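Local coordinates for protein transcriptional regulator, IclR family (Alicyclobacillus acidocaldarius subsp. acidocaldarius, PDB 5TJJ) that probably binds DNA and regulates transcription as a member of the IclR family, pairing a helix-turn-helix domain with a GAF-related C-terminal domain, at residues L83-V86 and Y87-A90; L185-V188 and R189-Y193. All coordinates share one frame; numbering follows the deposited sequence.

Interaction 1. Residues L83-V86 and Y87-A90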
loop_
_atom_site.group_PDB
_atom_site.type_symbol
_atom_site.label_atom_id
_atom_site.label_comp_id
_atom_site.label_asym_id
_atom_site.label_seq_id
_atom_site.Cartn_x
_atom_site.Cartn_y
_atom_site.Cartn_z
ATOM N N LEU A 83 8.627 -2.225 -3.984
ATOM C CA LEU A 83 10.004 -1.907 -3.634
ATOM C C LEU A 83 10.441 -2.544 -2.305
ATOM O O LEU A 83 11.452 -3.223 -2.246
ATOM C CB LEU A 83 10.175 -0.385 -3.545
ATOM C CG LEU A 83 11.638 0.078 -3.408
ATOM C CD1 LEU A 83 12.440 -0.196 -4.676
ATOM C CD2 LEU A 83 11.683 1.548 -3.031
ATOM N N ASN A 84 9.665 -2.279 -1.257
ATOM C CA ASN A 84 9.865 -2.831 0.070
ATOM C C ASN A 84 8.512 -3.062 0.711
ATOM O O ASN A 84 7.796 -2.102 1.007
ATOM C CB ASN A 84 10.646 -1.851 0.957
ATOM C CG ASN A 84 12.130 -1.806 0.626
ATOM O OD1 ASN A 84 12.792 -2.828 0.513
ATOM N ND2 ASN A 84 12.650 -0.607 0.482
ATOM N N ASP A 85 8.166 -4.316 0.972
ATOM C CA ASP A 85 6.869 -4.587 1.547
ATOM C C ASP A 85 6.937 -4.414 3.073
ATOM O O ASP A 85 7.987 -4.029 3.612
ATOM C CB ASP A 85 6.288 -5.910 1.024
ATOM C CG ASP A 85 6.928 -7.141 1.615
ATOM O OD1 ASP A 85 7.971 -7.069 2.292
ATOM O OD2 ASP A 85 6.336 -8.222 1.389
ATOM N N VAL A 86 5.815 -4.620 3.757
ATOM C CA VAL A 86 5.735 -4.360 5.202
ATOM C C VAL A 86 6.763 -5.182 5.983
ATOM O O VAL A 86 7.417 -4.668 6.883
ATOM C CB VAL A 86 4.302 -4.603 5.733
ATOM C CG1 VAL A 86 4.252 -4.598 7.252
ATOM C CG2 VAL A 86 3.373 -3.536 5.176
ATOM N N TYR A 87 6.947 -6.433 5.594
ATOM C CA TYR A 87 7.846 -7.332 6.313
ATOM C C TYR A 87 9.292 -6.791 6.177
ATOM O O TYR A 87 9.984 -6.675 7.170
ATOM C CB TYR A 87 7.685 -8.802 5.844
ATOM C CG TYR A 87 6.326 -9.471 6.199
ATOM C CD1 TYR A 87 5.097 -8.760 6.193
ATOM C CD2 TYR A 87 6.256 -10.829 6.501
ATOM C CE1 TYR A 87 3.884 -9.383 6.492
ATOM C CE2 TYR A 87 5.043 -11.447 6.804
ATOM C CZ TYR A 87 3.867 -10.721 6.800
ATOM O OH TYR A 87 2.672 -11.337 7.098
ATOM N N ALA A 88 9.696 -6.395 4.968
ATOM C CA ALA A 88 10.991 -5.692 4.730
ATOM C C ALA A 88 11.205 -4.457 5.611
ATOM O O ALA A 88 12.273 -4.287 6.208
ATOM C CB ALA A 88 11.133 -5.301 3.258
ATOM N N HIS A 89 10.186 -3.597 5.687
ATOM C CA HIS A 89 10.223 -2.424 6.576
ATOM C C HIS A 89 10.279 -2.805 8.029
ATOM O O HIS A 89 10.936 -2.114 8.826
ATOM C CB HIS A 89 9.030 -1.514 6.343
ATOM C CG HIS A 89 9.126 -0.745 5.069
ATOM N ND1 HIS A 89 9.970 0.332 4.921
ATOM C CD2 HIS A 89 8.506 -0.906 3.873
ATOM C CE1 HIS A 89 9.867 0.802 3.696
ATOM N NE2 HIS A 89 8.978 0.077 3.044
ATOM N N ALA A 90 9.560 -3.866 8.376
ATOM C CA ALA A 90 9.576 -4.400 9.727
ATOM C C ALA A 90 10.986 -4.854 10.070
ATOM O O ALA A 90 11.482 -4.517 11.145
ATOM C CB ALA A 90 8.573 -5.538 9.901
#
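The carboxylate of Asp85 reaches forward over the opening turn of helix 86-101, where its OD1 accepts the backbone N-H of Ala88 at 3.3 Å. The bond is long but almost straight, 174° at the hydrogen, and it meets OD1 nearly end-on to the C-O bond. CG of Asp85 stands between its own backbone N and carbonyl carbon (chi1 75°), and this rotation swings OD1 round to the first turn although CB itself leaves in the other direction. Aspartate suits the place because its short side chain can give an acceptor to an N-H that has no carbonyl one turn earlier within the helix. The negative group also sits at the positive end of the helix dipole, which would probably stabilise both. This is a classic N-cap: Asn84 breaks away from helix 73-83, Asp85 caps, and Val86 starts helix 86-101, which lies in the IclR C-terminal domain. Regular i to i+4 bonding follows at once, His89 N donating to Asp85 O (3.1 Å) and Ala90 N to Val86 O (2.7 Å). The imidazole of His89 is laid back across the link. Its CD2 lies 3.2 Å from Asn84 O, which approaches the ring edge near its plane, and NE2 of His89 comes within 3.3 Å of Asn84 CB. With CG anti to its carbonyl carbon (chi1 -73°), this torsion lays the ring alongside Asn84. The methyl group of Ala88 fits beside the cap, its CB 3.7 Å from Asp85 OD1. Tyr87 turns outward instead, CD1 standing 4.3 Å from Val86 CB, while its hydroxyl makes a weak hydrogen bond to Lys109. On the second subunit, Ile74 packs against Val86 and Pro71 against His89.

Interaction 2. Residues L185-V188 and R189-Y193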
loop_
_atom_site.group_PDB
_atom_site.type_symbol
_atom_site.label_atom_id
_atom_site.label_comp_id
_atom_site.label_asym_id
_atom_site.label_seq_id
_atom_site.Cartn_x
_atom_site.Cartn_y
_atom_site.Cartn_z
ATOM N N LEU A 185 -1.255 -13.552 31.269
ATOM C CA LEU A 185 -1.949 -13.086 30.065
ATOM C C LEU A 185 -2.725 -11.798 30.345
ATOM O O LEU A 185 -2.667 -10.848 29.554
ATOM C CB LEU A 185 -2.866 -14.146 29.480
ATOM C CG LEU A 185 -2.183 -15.378 28.887
ATOM C CD1 LEU A 185 -3.194 -16.502 28.679
ATOM C CD2 LEU A 185 -1.474 -15.039 27.589
ATOM N N GLN A 186 -3.425 -11.754 31.473
ATOM C CA GLN A 186 -4.149 -10.542 31.848
ATOM C C GLN A 186 -3.209 -9.353 31.890
ATOM O O GLN A 186 -3.539 -8.311 31.301
ATOM C CB GLN A 186 -4.917 -10.695 33.173
ATOM C CG GLN A 186 -6.332 -11.199 32.970
ATOM C CD GLN A 186 -6.925 -11.968 34.155
ATOM O OE1 GLN A 186 -6.296 -12.157 35.202
ATOM N NE2 GLN A 186 -8.153 -12.439 33.973
ATOM N N GLU A 187 -2.047 -9.502 32.535
ATOM C CA GLU A 187 -1.158 -8.355 32.699
ATOM C C GLU A 187 -0.528 -7.949 31.369
ATOM O O GLU A 187 -0.353 -6.750 31.135
ATOM C CB GLU A 187 -0.128 -8.511 33.849
ATOM C CG GLU A 187 1.239 -9.070 33.478
ATOM C CD GLU A 187 2.285 -8.975 34.598
ATOM O OE1 GLU A 187 2.071 -8.229 35.576
ATOM O OE2 GLU A 187 3.355 -9.641 34.485
ATOM N N VAL A 188 -0.225 -8.911 30.491
ATOM C CA VAL A 188 0.230 -8.575 29.146
ATOM C C VAL A 188 -0.834 -7.744 28.415
ATOM O O VAL A 188 -0.508 -6.785 27.749
ATOM C CB VAL A 188 0.593 -9.821 28.312
ATOM C CG1 VAL A 188 0.816 -9.476 26.840
ATOM C CG2 VAL A 188 1.842 -10.494 28.830
ATOM N N ARG A 189 -2.092 -8.119 28.523
ATOM C CA ARG A 189 -3.163 -7.329 27.940
ATOM C C ARG A 189 -3.294 -5.931 28.616
ATOM O O ARG A 189 -3.488 -4.940 27.932
ATOM C CB ARG A 189 -4.474 -8.120 27.997
ATOM C CG ARG A 189 -5.616 -7.530 27.193
ATOM C CD ARG A 189 -6.787 -8.504 27.073
ATOM N NE ARG A 189 -7.142 -9.170 28.342
ATOM C CZ ARG A 189 -8.193 -8.897 29.135
ATOM N NH1 ARG A 189 -9.076 -7.945 28.812
ATOM N NH2 ARG A 189 -8.371 -9.593 30.265
ATOM N N GLU A 190 -3.180 -5.853 29.940
ATOM C CA GLU A 190 -3.191 -4.560 30.648
ATOM C C GLU A 190 -1.982 -3.720 30.154
ATOM O O GLU A 190 -2.167 -2.599 29.697
ATOM C CB GLU A 190 -3.220 -4.751 32.204
ATOM C CG GLU A 190 -4.595 -5.135 32.825
ATOM C CD GLU A 190 -4.566 -5.752 34.269
ATOM O OE1 GLU A 190 -3.602 -6.479 34.661
ATOM O OE2 GLU A 190 -5.558 -5.543 35.038
ATOM N N LYS A 191 -0.772 -4.297 30.147
ATOM C CA LYS A 191 0.509 -3.533 29.925
ATOM C C LYS A 191 1.071 -3.390 28.507
ATOM O O LYS A 191 1.908 -2.538 28.270
ATOM C CB LYS A 191 1.638 -4.100 30.796
ATOM C CG LYS A 191 1.506 -3.780 32.269
ATOM C CD LYS A 191 2.528 -4.594 33.069
ATOM C CE LYS A 191 2.477 -4.273 34.556
ATOM N NZ LYS A 191 3.271 -5.241 35.362
ATOM N N GLY A 192 0.674 -4.228 27.577
ATOM C CA GLY A 192 1.150 -4.106 26.200
ATOM C C GLY A 192 2.519 -4.715 25.878
ATOM O O GLY A 192 3.053 -4.442 24.801
ATOM N N TYR A 193 3.090 -5.517 26.789
ATOM C CA TYR A 193 4.357 -6.211 26.534
ATOM C C TYR A 193 4.475 -7.409 27.432
ATOM O O TYR A 193 3.671 -7.546 28.321
ATOM C CB TYR A 193 5.549 -5.272 26.747
ATOM C CG TYR A 193 5.810 -4.842 28.185
ATOM C CD1 TYR A 193 5.252 -3.685 28.710
ATOM C CD2 TYR A 193 6.636 -5.606 29.008
ATOM C CE1 TYR A 193 5.498 -3.314 30.035
ATOM C CE2 TYR A 193 6.881 -5.250 30.309
ATOM C CZ TYR A 193 6.312 -4.112 30.819
ATOM O OH TYR A 193 6.601 -3.785 32.108
#
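Glu187 and Lys191, one helical turn apart, form a salt bridge in which Lys191 NZ lies 3.2 Å from Glu187 OE1. The ammonium comes from above the carboxylate, 64° out of its plane. Lys191 reaches that point with a chain extended beyond CG, whereas Glu187 has an unusual first torsion (chi1 93°) before it too runs straight. Lysine suits this exposed edge because its long aliphatic arm lets NZ span one turn to Glu187. Were Glu187 replaced by an alanine, the Lys191 ammonium would probably lose this carboxylate and its extended chain would be freer to turn. On the neighbouring edge, Arg189 bends at chi3 and brings NH2 to 3.7 Å from Gln186 CG, which lies at the rim of the guanidinium near its plane. A long, weak ion pair with Glu156 draws on the same NH2, and Trp159 touches both Gln186 and Arg189. Beneath these polar chains the backbone sets the spacing: Lys191 N donates to Glu187 O at 2.7 Å, and Gly192 N to Val188 O at 2.8 Å. Val188 is buried, its CG2 3.5 Å from Tyr193 O, and with Leu185 it packs on Ala152, a place for branched apolar side chains. Lys244 NZ, from helix 233-253, hydrogen-bonds the carbonyl O of Lys191, and the Lys244 side chain touches Tyr193. Buried Leu185 and Val188 against exposed Arg189, Glu190 and Lys191 mark an amphipathic helix. It ends with a glycine at the C' position, just past the last helical residue: Gly192 takes a positive phi (82°), where any CB would press on the preceding carbonyl oxygen.

From the N terminus, the chain first passes through the helix-turn-helix region and helix 73-83, and then reaches interaction 1, which closes the short turn into helix 86-101. Strands 104-110 and 115-122 and helices 144-151 and 156-164 come next, before helix 178-191 ends in interaction 2 and leads into strand 194-197, outermost within this chain in the six-stranded antiparallel sheet. The two local contacts stand in series, neither nesting nor crossing. The centres of interactions 1 and 2 are about 28 Å apart, and the two lie on opposite sides of the chain's centre. Interaction 1 joins two helices beside the second subunit, whereas interaction 2 ties a helix end to helices 144-151, 156-164 and 233-253.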